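Local coordinates for Galactose/lactose metabolism regulatory protein GAL80 (Saccharomyces cerevisiae, PDB 3BTV) that binds the transcriptional activator GAL4 and so blocks expression of the galactose and lactose metabolic genes when no inducing sugar is present, at residues A234-I240 / T260-L266; L209-F214 / C280-G284; T292-V296 / K307-D311; Y190-V194 / R252-P258. The protein carries 1 engineered substitution. All blocks are in the same frame, centred on the assembly; numbering follows the deposited sequence.

Contact 1 (A234-I240 / T260-L266); sequences AMVFNNI and TVPDHLL
The ring of Phe237 lies against Leu266, whose CD1 comes within 3.7 Å of Phe237 CE1, while the ring edge of His264 is turned to the Phe237 face in an offset edge-to-face pair with planes at 88°. Met235 adds its sulfur on this side, SD standing 4.1 Å from Leu266 CD1. On the other face of the sheet Val236 straddles two partners: CG2 touches Leu265 CD1, and CG1, anti to the backbone N (chi1 179°), presses on the Pro262 ring, 3.4 Å from its CG. Helix 405-424 covers this second face through Val418 and Tyr419, whereas the first meets Thr270 and Gln268 of the second subunit. The strands run antiparallel, Met235 pairing with Leu266 and Phe237 with His264, until a classic beta bulge sets Asp263 and His264 both opposite Phe237. Phe237 O takes a 2.7 Å bond from Asp263 N and a weak one from His264 N. Beyond the bulge the Asp263 carboxylate reaches across to the turn: OD1 accepts Asn239 N at 2.9 Å through its syn lone pair, and OD2 accepts Ile240 N at 2.7 Å from above the carboxylate plane. Lys259 forms a salt bridge to OD2 and also bonds Asn238 OD1. Replacing Asp263 by an alanine would probably leave both turn amides without these acceptors and the Lys259 ammonium without its carboxylate.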
loop_
_atom_site.group_PDB
_atom_site.type_symbol
_atom_site.label_atom_id
_atom_site.label_comp_id
_atom_site.label_asym_id
_atom_site.label_seq_id
_atom_site.Cartn_x
_atom_site.Cartn_y
_atom_site.Cartn_z
ATOM N N ALA B 234 -7.343 -6.817 6.358
ATOM C CA ALA B 234 -6.091 -6.576 7.063
ATOM C C ALA B 234 -5.263 -7.838 7.270
ATOM O O ALA B 234 -5.786 -8.942 7.410
ATOM C CB ALA B 234 -6.360 -5.926 8.385
ATOM N N MET B 235 -3.956 -7.659 7.303
ATOM C CA MET B 235 -3.069 -8.697 7.786
ATOM C C MET B 235 -2.215 -8.075 8.880
ATOM O O MET B 235 -1.598 -7.020 8.679
ATOM C CB MET B 235 -2.192 -9.232 6.667
ATOM C CG MET B 235 -2.975 -9.817 5.507
ATOM S SD MET B 235 -1.904 -10.253 4.121
ATOM C CE MET B 235 -3.126 -10.821 2.934
ATOM N N VAL B 236 -2.195 -8.730 10.036
ATOM C CA VAL B 236 -1.521 -8.213 11.220
ATOM C C VAL B 236 -0.379 -9.158 11.558
ATOM O O VAL B 236 -0.558 -10.369 11.610
ATOM C CB VAL B 236 -2.505 -8.119 12.397
ATOM C CG1 VAL B 236 -1.811 -7.606 13.654
ATOM C CG2 VAL B 236 -3.677 -7.225 12.009
ATOM N N PHE B 237 0.803 -8.605 11.783
ATOM C CA PHE B 237 1.994 -9.433 11.927
ATOM C C PHE B 237 2.679 -9.333 13.285
ATOM O O PHE B 237 2.861 -8.244 13.830
ATOM C CB PHE B 237 3.034 -9.037 10.876
ATOM C CG PHE B 237 2.585 -9.237 9.462
ATOM C CD1 PHE B 237 1.705 -8.349 8.857
ATOM C CD2 PHE B 237 3.065 -10.302 8.726
ATOM C CE1 PHE B 237 1.297 -8.544 7.546
ATOM C CE2 PHE B 237 2.667 -10.493 7.409
ATOM C CZ PHE B 237 1.786 -9.621 6.820
ATOM N N ASN B 238 3.093 -10.477 13.813
ATOM C CA ASN B 238 4.090 -10.478 14.877
ATOM C C ASN B 238 5.299 -11.250 14.368
ATOM O O ASN B 238 5.544 -12.376 14.779
ATOM C CB ASN B 238 3.544 -11.083 16.179
ATOM C CG ASN B 238 4.528 -10.968 17.336
ATOM O OD1 ASN B 238 5.511 -10.230 17.267
ATOM N ND2 ASN B 238 4.270 -11.710 18.402
ATOM N N ASN B 239 6.036 -10.650 13.440
ATOM C CA ASN B 239 7.234 -11.278 12.900
ATOM C C ASN B 239 8.426 -11.043 13.819
ATOM O O ASN B 239 9.521 -11.543 13.579
ATOM C CB ASN B 239 7.560 -10.704 11.523
ATOM C CG ASN B 239 6.729 -11.316 10.409
ATOM O OD1 ASN B 239 6.076 -12.351 10.575
ATOM N ND2 ASN B 239 6.761 -10.669 9.246
ATOM N N ILE B 240 8.215 -10.242 14.852
ATOM C CA ILE B 240 9.271 -9.902 15.801
ATOM C C ILE B 240 8.801 -10.233 17.214
ATOM O O ILE B 240 8.527 -9.332 18.014
ATOM C CB ILE B 240 9.658 -8.389 15.712
ATOM C CG1 ILE B 240 9.897 -7.971 14.252
ATOM C CG2 ILE B 240 10.879 -8.087 16.571
ATOM C CD1 ILE B 240 10.251 -6.477 14.081
ATOM N N THR B 260 4.043 -9.501 22.416
ATOM C CA THR B 260 2.887 -10.156 21.811
ATOM C C THR B 260 2.034 -9.199 20.971
ATOM O O THR B 260 1.105 -9.633 20.300
ATOM C CB THR B 260 2.017 -10.866 22.857
ATOM O OG1 THR B 260 1.652 -9.936 23.883
ATOM C CG2 THR B 260 2.783 -12.039 23.474
ATOM N N VAL B 261 2.341 -7.902 21.014
ATOM C CA VAL B 261 1.672 -6.946 20.119
ATOM C C VAL B 261 2.295 -6.953 18.704
ATOM O O VAL B 261 3.432 -7.389 18.517
ATOM C CB VAL B 261 1.658 -5.520 20.713
ATOM C CG1 VAL B 261 0.893 -5.505 22.036
ATOM C CG2 VAL B 261 3.072 -5.016 20.908
ATOM N N PRO B 262 1.550 -6.467 17.692
ATOM C CA PRO B 262 2.032 -6.574 16.307
ATOM C C PRO B 262 3.225 -5.675 15.982
ATOM O O PRO B 262 3.412 -4.626 16.598
ATOM C CB PRO B 262 0.826 -6.112 15.482
ATOM C CG PRO B 262 -0.344 -6.218 16.410
ATOM C CD PRO B 262 0.190 -5.906 17.754
ATOM N N ASP B 263 4.019 -6.095 15.004
ATOM C CA ASP B 263 5.095 -5.268 14.461
ATOM C C ASP B 263 4.836 -4.833 13.022
ATOM O O ASP B 263 5.665 -4.143 12.424
ATOM C CB ASP B 263 6.428 -6.004 14.517
ATOM C CG ASP B 263 6.283 -7.471 14.223
ATOM O OD1 ASP B 263 6.027 -7.817 13.053
ATOM O OD2 ASP B 263 6.408 -8.271 15.175
ATOM N N HIS B 264 3.713 -5.246 12.446
ATOM C CA HIS B 264 3.350 -4.727 11.114
ATOM C C HIS B 264 1.874 -4.872 10.843
ATOM O O HIS B 264 1.250 -5.841 11.268
ATOM C CB HIS B 264 4.114 -5.434 10.002
ATOM C CG HIS B 264 4.324 -4.588 8.786
ATOM N ND1 HIS B 264 3.397 -4.499 7.767
ATOM C CD2 HIS B 264 5.358 -3.798 8.418
ATOM C CE1 HIS B 264 3.853 -3.692 6.824
ATOM N NE2 HIS B 264 5.054 -3.265 7.186
ATOM N N LEU B 265 1.328 -3.900 10.128
ATOM C CA LEU B 265 -0.057 -3.931 9.716
ATOM C C LEU B 265 -0.126 -3.629 8.226
ATOM O O LEU B 265 0.429 -2.618 7.752
ATOM C CB LEU B 265 -0.888 -2.897 10.494
ATOM C CG LEU B 265 -2.311 -2.659 9.942
ATOM C CD1 LEU B 265 -3.209 -3.866 10.161
ATOM C CD2 LEU B 265 -2.958 -1.413 10.528
ATOM N N LEU B 266 -0.794 -4.507 7.489
ATOM C CA LEU B 266 -1.163 -4.225 6.097
ATOM C C LEU B 266 -2.648 -4.025 6.115
ATOM O O LEU B 266 -3.381 -4.845 6.662
ATOM C CB LEU B 266 -0.835 -5.388 5.158
ATOM C CG LEU B 266 0.625 -5.821 5.017
ATOM C CD1 LEU B 266 0.722 -7.077 4.162
ATOM C CD2 LEU B 266 1.477 -4.706 4.426
#

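Contact 2 (L209-F214 / C280-G284); sequences LVTTTF and CSFKG
Phe214 drives its ring edge into the face of Phe282 from a helix turn that is wider than usual. The two phenyl planes stand at 88° with centroids 5.8 Å apart, an offset T-shaped pair in which Phe214 CD1 comes 3.7 Å from Phe282 CE2. Phe214 CG lies trans to the main-chain nitrogen (chi1 175°), which sends the ring toward Phe282. Its own CA sits over one face of Phe282, offset toward the rim, so helix backbone as well as side chain packs on that ring. In one of two modelled conformers Cys280 SG also nears the edge of the Phe214 ring, a sulfur-aromatic contact that stays doubtful. The contact joins the N-terminal part of helix 209-225 to strand 276-283 in the large mixed sheet of the C-terminal domain; the segments cross at 105°, so the helix lies athwart the strand. A pi-type turn brings Phe214 N to Leu209 O. Leu209, at the start of that turn, spreads its two methyls over the strand's end: CD2 is 3.6 Å from Phe282 O, and CD1 meets Lys283 O at 3.9 Å. Thr213 contributes its methyl, CG2 resting 3.8 Å from Phe282 CE1. Phe267 of strand 264-271 and Ile415 of helix 405-424 also touch the Phe214 ring, while Ile181 of strand 176-184 packs on Phe282.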
loop_
_atom_site.group_PDB
_atom_site.type_symbol
_atom_site.label_atom_id
_atom_site.label_comp_id
_atom_site.label_asym_id
_atom_site.label_seq_id
_atom_site.Cartn_x
_atom_site.Cartn_y
_atom_site.Cartn_z
ATOM N N LEU B 209 0.214 -1.127 17.853
ATOM C CA LEU B 209 0.368 -0.533 16.528
ATOM C C LEU B 209 -0.977 -0.294 15.854
ATOM O O LEU B 209 -1.185 0.716 15.187
ATOM C CB LEU B 209 1.217 -1.447 15.639
ATOM C CG LEU B 209 1.438 -0.933 14.211
ATOM C CD1 LEU B 209 2.180 0.407 14.271
ATOM C CD2 LEU B 209 2.198 -1.930 13.356
ATOM N N VAL B 210 -1.889 -1.243 16.008
ATOM C CA VAL B 210 -3.165 -1.142 15.325
ATOM C C VAL B 210 -4.108 -0.190 16.048
ATOM O O VAL B 210 -4.607 0.794 15.475
ATOM C CB VAL B 210 -3.818 -2.511 15.179
ATOM C CG1 VAL B 210 -5.108 -2.384 14.389
ATOM C CG2 VAL B 210 -2.860 -3.460 14.480
ATOM N N THR B 211 -4.329 -0.483 17.320
ATOM C CA THR B 211 -5.277 0.260 18.124
ATOM C C THR B 211 -4.894 1.722 18.212
ATOM O O THR B 211 -5.742 2.611 18.131
ATOM C CB THR B 211 -5.334 -0.313 19.554
ATOM O OG1 THR B 211 -5.693 -1.702 19.492
ATOM C CG2 THR B 211 -6.348 0.449 20.386
ATOM N N THR B 212 -3.606 1.974 18.379
ATOM C CA THR B 212 -3.165 3.313 18.719
ATOM C C THR B 212 -2.724 4.104 17.497
ATOM O O THR B 212 -3.358 5.092 17.127
ATOM C CB THR B 212 -2.037 3.267 19.763
ATOM O OG1 THR B 212 -2.405 2.357 20.808
ATOM C CG2 THR B 212 -1.783 4.665 20.357
ATOM N N THR B 213 -1.646 3.659 16.866
ATOM C CA THR B 213 -1.038 4.399 15.772
ATOM C C THR B 213 -1.929 4.404 14.541
ATOM O O THR B 213 -2.263 5.449 14.013
ATOM C CB THR B 213 0.324 3.812 15.389
ATOM O OG1 THR B 213 1.115 3.662 16.569
ATOM C CG2 THR B 213 1.047 4.741 14.408
ATOM N N PHE B 214 -2.321 3.218 14.098
ATOM C CA PHE B 214 -3.281 3.110 13.023
ATOM C C PHE B 214 -4.619 3.749 13.403
ATOM O O PHE B 214 -5.252 4.407 12.578
ATOM C CB PHE B 214 -3.460 1.648 12.631
ATOM C CG PHE B 214 -4.527 1.427 11.601
ATOM C CD1 PHE B 214 -4.295 1.719 10.272
ATOM C CD2 PHE B 214 -5.761 0.938 11.968
ATOM C CE1 PHE B 214 -5.272 1.518 9.335
ATOM C CE2 PHE B 214 -6.748 0.732 11.028
ATOM C CZ PHE B 214 -6.504 1.019 9.718
ATOM N N CYS B 280 -2.707 0.827 2.804
ATOM C CA CYS B 280 -2.004 1.254 3.993
ATOM C C CYS B 280 -1.016 0.243 4.548
ATOM O O CYS B 280 -1.328 -0.943 4.694
ATOM C CB CYS B 280 -3.014 1.624 5.068
ATOM S SG CYS B 280 -2.229 1.972 6.611
ATOM N N SER B 281 0.175 0.728 4.878
ATOM C CA SER B 281 1.210 -0.127 5.459
ATOM C C SER B 281 1.823 0.569 6.667
ATOM O O SER B 281 2.378 1.669 6.544
ATOM C CB SER B 281 2.288 -0.423 4.417
ATOM O OG SER B 281 3.263 -1.313 4.916
ATOM N N PHE B 282 1.720 -0.064 7.833
ATOM C CA PHE B 282 2.358 0.418 9.054
ATOM C C PHE B 282 3.430 -0.523 9.576
ATOM O O PHE B 282 3.147 -1.676 9.900
ATOM C CB PHE B 282 1.312 0.618 10.146
ATOM C CG PHE B 282 0.595 1.930 10.057
ATOM C CD1 PHE B 282 1.007 3.008 10.811
ATOM C CD2 PHE B 282 -0.490 2.076 9.219
ATOM C CE1 PHE B 282 0.346 4.209 10.726
ATOM C CE2 PHE B 282 -1.159 3.274 9.137
ATOM C CZ PHE B 282 -0.744 4.333 9.890
ATOM N N LYS B 283 4.652 -0.016 9.668
ATOM C CA LYS B 283 5.770 -0.740 10.256
ATOM C C LYS B 283 5.836 -0.487 11.749
ATOM O O LYS B 283 5.545 0.615 12.217
ATOM C CB LYS B 283 7.091 -0.276 9.634
ATOM C CG LYS B 283 7.062 -0.285 8.119
ATOM C CD LYS B 283 8.183 0.539 7.515
ATOM C CE LYS B 283 9.447 -0.284 7.323
ATOM N NZ LYS B 283 9.976 -0.817 8.608
ATOM N N GLY B 284 6.271 -1.504 12.477
ATOM C CA GLY B 284 6.440 -1.449 13.919
ATOM C C GLY B 284 7.151 -0.325 14.664
ATOM O O GLY B 284 6.513 0.277 15.515
#

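Contact 3 (T292-V296 / K307-D311); sequences TKNLV and KLEGD
Lys293 bends back over the neighbouring strand and lays its chain across Glu309 at about a right angle. The bend is at chi2 (-56°); beyond it the chain runs out extended, bringing CE within 3.4 Å of Glu309 OE1, although NZ itself makes only a long salt bridge to that oxygen at 3.9 Å. Glu309 answers from the other strand with CG anti to its carbonyl carbon (chi1 -46°) and an extended chain that carries its carboxylate up to the lysine CE and CG. OE1 also takes a weak hydrogen bond from Asn319. With an alanine in place of Glu309, the Lys293 ammonium would probably lose this nearby negative charge and its aliphatic chain would be left freer to turn. Farther along, the Asp311 side chain leans toward Lys293 CD, and its OD1 receives Asn294 N at 2.7 Å, the donor standing 38° out of the carboxylate plane. Asp311 OD1 is also 4.6 Å from Lys293 NZ, beyond a salt bridge. Leu295 points to the face of the sheet opposite Glu309, where Thr217 of helix 209-225 meets it. Gly310 O accepts Leu295 N at 3.1 Å and, weakly, Asn294 N, while Gly310 N returns a bond to Leu295 O. Two residues thus face Gly310, a classic beta bulge at the open end of the antiparallel hairpin formed by strands 295-301 and 305-310.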
loop_
_atom_site.group_PDB
_atom_site.type_symbol
_atom_site.label_atom_id
_atom_site.label_comp_id
_atom_site.label_asym_id
_atom_site.label_seq_id
_atom_site.Cartn_x
_atom_site.Cartn_y
_atom_site.Cartn_z
ATOM N N THR B 292 13.892 9.202 6.846
ATOM C CA THR B 292 12.604 9.084 6.179
ATOM C C THR B 292 11.580 10.024 6.773
ATOM O O THR B 292 11.884 10.843 7.641
ATOM C CB THR B 292 12.014 7.672 6.240
ATOM O OG1 THR B 292 12.551 6.977 7.371
ATOM C CG2 THR B 292 12.331 6.908 4.975
ATOM N N LYS B 293 10.356 9.893 6.277
ATOM C CA LYS B 293 9.200 10.504 6.902
ATOM C C LYS B 293 8.532 9.463 7.802
ATOM O O LYS B 293 8.415 8.293 7.442
ATOM C CB LYS B 293 8.225 11.019 5.840
ATOM C CG LYS B 293 8.675 12.317 5.188
ATOM C CD LYS B 293 8.912 13.384 6.259
ATOM C CE LYS B 293 9.077 14.773 5.665
ATOM N NZ LYS B 293 8.939 15.826 6.711
ATOM N N ASN B 294 8.115 9.892 8.985
ATOM C CA ASN B 294 7.481 9.013 9.957
ATOM C C ASN B 294 6.077 8.562 9.523
ATOM O O ASN B 294 5.633 7.468 9.846
ATOM C CB ASN B 294 7.421 9.751 11.298
ATOM C CG ASN B 294 7.016 8.865 12.436
ATOM O OD1 ASN B 294 7.705 7.896 12.757
ATOM N ND2 ASN B 294 5.902 9.201 13.076
ATOM N N LEU B 295 5.391 9.427 8.784
ATOM C CA LEU B 295 4.018 9.200 8.377
ATOM C C LEU B 295 3.806 9.956 7.074
ATOM O O LEU B 295 4.204 11.125 6.959
ATOM C CB LEU B 295 3.066 9.737 9.455
ATOM C CG LEU B 295 1.547 9.716 9.212
ATOM C CD1 LEU B 295 1.115 10.815 8.270
ATOM C CD2 LEU B 295 1.118 8.361 8.677
ATOM N N VAL B 296 3.215 9.296 6.082
ATOM C CA VAL B 296 2.763 10.010 4.890
ATOM C C VAL B 296 1.402 9.519 4.479
ATOM O O VAL B 296 1.145 8.318 4.457
ATOM C CB VAL B 296 3.733 9.916 3.686
ATOM C CG1 VAL B 296 5.167 9.792 4.160
ATOM C CG2 VAL B 296 3.359 8.767 2.777
ATOM N N LYS B 307 -0.813 15.920 -0.016
ATOM C CA LYS B 307 0.051 15.062 0.784
ATOM C C LYS B 307 0.305 15.655 2.179
ATOM O O LYS B 307 0.672 16.835 2.332
ATOM C CB LYS B 307 1.380 14.828 0.064
ATOM C CG LYS B 307 2.384 14.024 0.893
ATOM C CD LYS B 307 3.828 14.369 0.495
ATOM C CE LYS B 307 4.207 13.737 -0.837
ATOM N NZ LYS B 307 4.098 12.238 -0.774
ATOM N N LEU B 308 0.072 14.848 3.204
ATOM C CA LEU B 308 0.407 15.240 4.576
ATOM C C LEU B 308 1.574 14.382 5.017
ATOM O O LEU B 308 1.556 13.176 4.811
ATOM C CB LEU B 308 -0.778 14.982 5.510
ATOM C CG LEU B 308 -2.016 15.861 5.335
ATOM C CD1 LEU B 308 -3.288 15.019 5.345
ATOM C CD2 LEU B 308 -2.073 16.940 6.403
ATOM N N GLU B 309 2.594 14.988 5.615
ATOM C CA GLU B 309 3.728 14.207 6.115
ATOM C C GLU B 309 4.087 14.615 7.516
ATOM O O GLU B 309 3.740 15.709 7.960
ATOM C CB GLU B 309 4.988 14.422 5.292
ATOM C CG GLU B 309 4.871 14.386 3.808
ATOM C CD GLU B 309 6.137 14.940 3.176
ATOM O OE1 GLU B 309 6.601 16.015 3.633
ATOM O OE2 GLU B 309 6.679 14.295 2.250
ATOM N N GLY B 310 4.839 13.750 8.193
ATOM C CA GLY B 310 5.399 14.107 9.484
ATOM C C GLY B 310 6.525 13.202 9.937
ATOM O O GLY B 310 6.786 12.163 9.327
ATOM N N ASP B 311 7.226 13.658 10.972
ATOM C CA ASP B 311 8.029 12.832 11.871
ATOM C C ASP B 311 7.476 13.324 13.198
ATOM O O ASP B 311 8.186 13.887 14.031
ATOM C CB ASP B 311 9.517 13.157 11.734
ATOM C CG ASP B 311 10.083 12.765 10.372
ATOM O OD1 ASP B 311 9.317 12.239 9.542
ATOM O OD2 ASP B 311 11.292 12.979 10.129
#

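Contact 4 (Y190-V194 / R252-P258); sequences YERPV and RLGQRVP
Glu191 OE2 takes two N-H groups of Arg252 in a salt bridge, NE and, weakly, NH2 at 2.9 Å. The 2.4 Å between Glu191 OE2 and Arg252 NE is shorter than a normal bond, and its exact length is doubtful. The oxygen lies near the guanidinium plane at its edge; the carboxylate is turned 85° from that plane, and both N-H groups go to OE2. The extended chain of Arg252 brings its head to the glutamate. Next along the strand Arg192 reaches the other way: CG is anti to the backbone N (chi1 -178°), and a bend at chi3 turns the guanidinium so that NH2 donates to Pro258 O at 2.9 Å. That oxygen lies in the guanidinium plane, though the donor sits well above the carbonyl plane. Val257 CG2 lies over one guanidinium face, off-centre, 3.1 Å from Arg192 NH1. In the second shell, Gln243 accepts Arg192 NE and Tyr201 makes a cation-pi contact with the same group. Strand 242-246 is the middle of a small three-stranded sheet, and Arg192 spans it from strand 191-193 to Val257 and Pro258 of strand 255-258, whereas Glu191 meets strand 252-253, past the corner at Gly254, where Leu253 bonds Leu245 through the backbone.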
loop_
_atom_site.group_PDB
_atom_site.type_symbol
_atom_site.label_atom_id
_atom_site.label_comp_id
_atom_site.label_asym_id
_atom_site.label_seq_id
_atom_site.Cartn_x
_atom_site.Cartn_y
_atom_site.Cartn_z
ATOM N N TYR B 190 12.741 -4.086 15.951
ATOM C CA TYR B 190 13.647 -5.110 16.484
ATOM C C TYR B 190 14.241 -4.771 17.855
ATOM O O TYR B 190 15.032 -5.535 18.404
ATOM C CB TYR B 190 14.783 -5.368 15.495
ATOM C CG TYR B 190 14.323 -5.911 14.166
ATOM C CD1 TYR B 190 14.134 -5.070 13.071
ATOM C CD2 TYR B 190 14.076 -7.266 14.004
ATOM C CE1 TYR B 190 13.715 -5.578 11.848
ATOM C CE2 TYR B 190 13.660 -7.781 12.801
ATOM C CZ TYR B 190 13.477 -6.935 11.722
ATOM O OH TYR B 190 13.059 -7.454 10.520
ATOM N N GLU B 191 13.864 -3.629 18.415
ATOM C CA GLU B 191 14.482 -3.194 19.659
ATOM C C GLU B 191 13.516 -2.501 20.605
ATOM O O GLU B 191 12.546 -1.865 20.181
ATOM C CB GLU B 191 15.665 -2.265 19.376
ATOM C CG GLU B 191 16.852 -2.926 18.696
ATOM C CD GLU B 191 17.824 -1.904 18.133
ATOM O OE1 GLU B 191 17.490 -0.701 18.137
ATOM O OE2 GLU B 191 18.918 -2.296 17.684
ATOM N N ARG B 192 13.803 -2.631 21.896
ATOM C CA ARG B 192 13.057 -1.939 22.932
ATOM C C ARG B 192 14.034 -1.381 23.943
ATOM O O ARG B 192 14.961 -2.071 24.348
ATOM C CB ARG B 192 12.102 -2.894 23.639
ATOM C CG ARG B 192 11.257 -2.225 24.712
ATOM C CD ARG B 192 10.532 -3.258 25.540
ATOM N NE ARG B 192 9.917 -4.285 24.704
ATOM C CZ ARG B 192 9.491 -5.457 25.166
ATOM N NH1 ARG B 192 9.618 -5.744 26.452
ATOM N NH2 ARG B 192 8.946 -6.343 24.347
ATOM N N PRO B 193 13.836 -0.119 24.344
ATOM C CA PRO B 193 14.612 0.477 25.441
ATOM C C PRO B 193 14.347 -0.235 26.767
ATOM O O PRO B 193 13.190 -0.415 27.145
ATOM C CB PRO B 193 14.087 1.914 25.497
ATOM C CG PRO B 193 13.572 2.181 24.112
ATOM C CD PRO B 193 12.996 0.872 23.652
ATOM N N VAL B 194 15.409 -0.638 27.458
ATOM C CA VAL B 194 15.275 -1.318 28.743
ATOM C C VAL B 194 14.346 -0.551 29.681
ATOM O O VAL B 194 13.605 -1.148 30.462
ATOM C CB VAL B 194 16.644 -1.502 29.419
ATOM C CG1 VAL B 194 17.336 -0.157 29.591
ATOM C CG2 VAL B 194 16.488 -2.211 30.754
ATOM N N ARG B 252 22.535 -1.742 22.007
ATOM C CA ARG B 252 21.868 -2.940 22.510
ATOM C C ARG B 252 22.492 -3.404 23.815
ATOM O O ARG B 252 23.685 -3.211 24.041
ATOM C CB ARG B 252 21.883 -4.056 21.460
ATOM C CG ARG B 252 21.144 -3.665 20.175
ATOM C CD ARG B 252 20.827 -4.853 19.270
ATOM N NE ARG B 252 20.025 -4.426 18.122
ATOM C CZ ARG B 252 19.655 -5.216 17.119
ATOM N NH1 ARG B 252 20.008 -6.494 17.114
ATOM N NH2 ARG B 252 18.924 -4.728 16.118
ATOM N N LEU B 253 21.677 -4.010 24.675
ATOM C CA LEU B 253 22.134 -4.440 25.996
ATOM C C LEU B 253 22.417 -5.938 26.041
ATOM O O LEU B 253 22.805 -6.470 27.080
ATOM C CB LEU B 253 21.103 -4.074 27.071
ATOM C CG LEU B 253 20.749 -2.590 27.212
ATOM C CD1 LEU B 253 19.532 -2.408 28.100
ATOM C CD2 LEU B 253 21.933 -1.804 27.753
ATOM N N GLY B 254 22.226 -6.614 24.914
ATOM C CA GLY B 254 22.426 -8.053 24.854
ATOM C C GLY B 254 21.388 -8.824 25.649
ATOM O O GLY B 254 21.694 -9.837 26.276
ATOM N N GLN B 255 20.152 -8.336 25.632
ATOM C CA GLN B 255 19.054 -9.023 26.300
ATOM C C GLN B 255 17.773 -8.903 25.472
ATOM O O GLN B 255 17.386 -7.804 25.064
ATOM C CB GLN B 255 18.851 -8.473 27.719
ATOM C CG GLN B 255 17.766 -9.187 28.519
ATOM C CD GLN B 255 17.899 -10.696 28.456
ATOM O OE1 GLN B 255 16.984 -11.398 28.009
ATOM N NE2 GLN B 255 19.050 -11.204 28.889
ATOM N N ARG B 256 17.137 -10.044 25.211
ATOM C CA ARG B 256 15.888 -10.077 24.457
ATOM C C ARG B 256 14.660 -10.169 25.363
ATOM O O ARG B 256 14.703 -10.799 26.423
ATOM C CB ARG B 256 15.899 -11.242 23.470
ATOM C CG ARG B 256 16.698 -10.941 22.211
ATOM C CD ARG B 256 16.703 -12.105 21.237
ATOM N NE ARG B 256 17.210 -11.665 19.940
ATOM C CZ ARG B 256 17.359 -12.458 18.880
ATOM N NH1 ARG B 256 17.047 -13.749 18.966
ATOM N NH2 ARG B 256 17.822 -11.960 17.732
ATOM N N VAL B 257 13.574 -9.525 24.942
ATOM C CA VAL B 257 12.314 -9.554 25.685
ATOM C C VAL B 257 11.145 -9.814 24.739
ATOM O O VAL B 257 11.183 -9.416 23.576
ATOM C CB VAL B 257 12.063 -8.248 26.455
ATOM C CG1 VAL B 257 12.968 -8.170 27.702
ATOM C CG2 VAL B 257 12.234 -7.026 25.535
ATOM N N PRO B 258 10.094 -10.477 25.241
ATOM C CA PRO B 258 9.017 -10.928 24.359
ATOM C C PRO B 258 8.013 -9.822 24.055
ATOM O O PRO B 258 7.752 -8.951 24.891
ATOM C CB PRO B 258 8.338 -12.044 25.175
ATOM C CG PRO B 258 9.110 -12.140 26.492
ATOM C CD PRO B 258 9.842 -10.850 26.642
#

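Contacts 1 and 2 share the large mixed sheet, their centres 9 Å apart: strands 264-271 and 276-283 are neighbours there, with a probable hydrogen bond from Phe282 N to Leu265 O at 2.9 Å, and Leu265 CD2 packs 3.4 Å from Phe214 CD1. Contact 3 belongs to the same sheet on the far side of strand 176-184; its nearest atoms come about 5 Å from contact 2 and about 11 Å from contact 1, without touching either. Contact 4 involves the outer strands of a separate small sheet, and strand 252-253, yet meets contact 1 where Tyr190 CE2 rests 3.9 Å from Ile240 CD1. The second subunit reaches contacts 1, 2 and 4, but not contact 3.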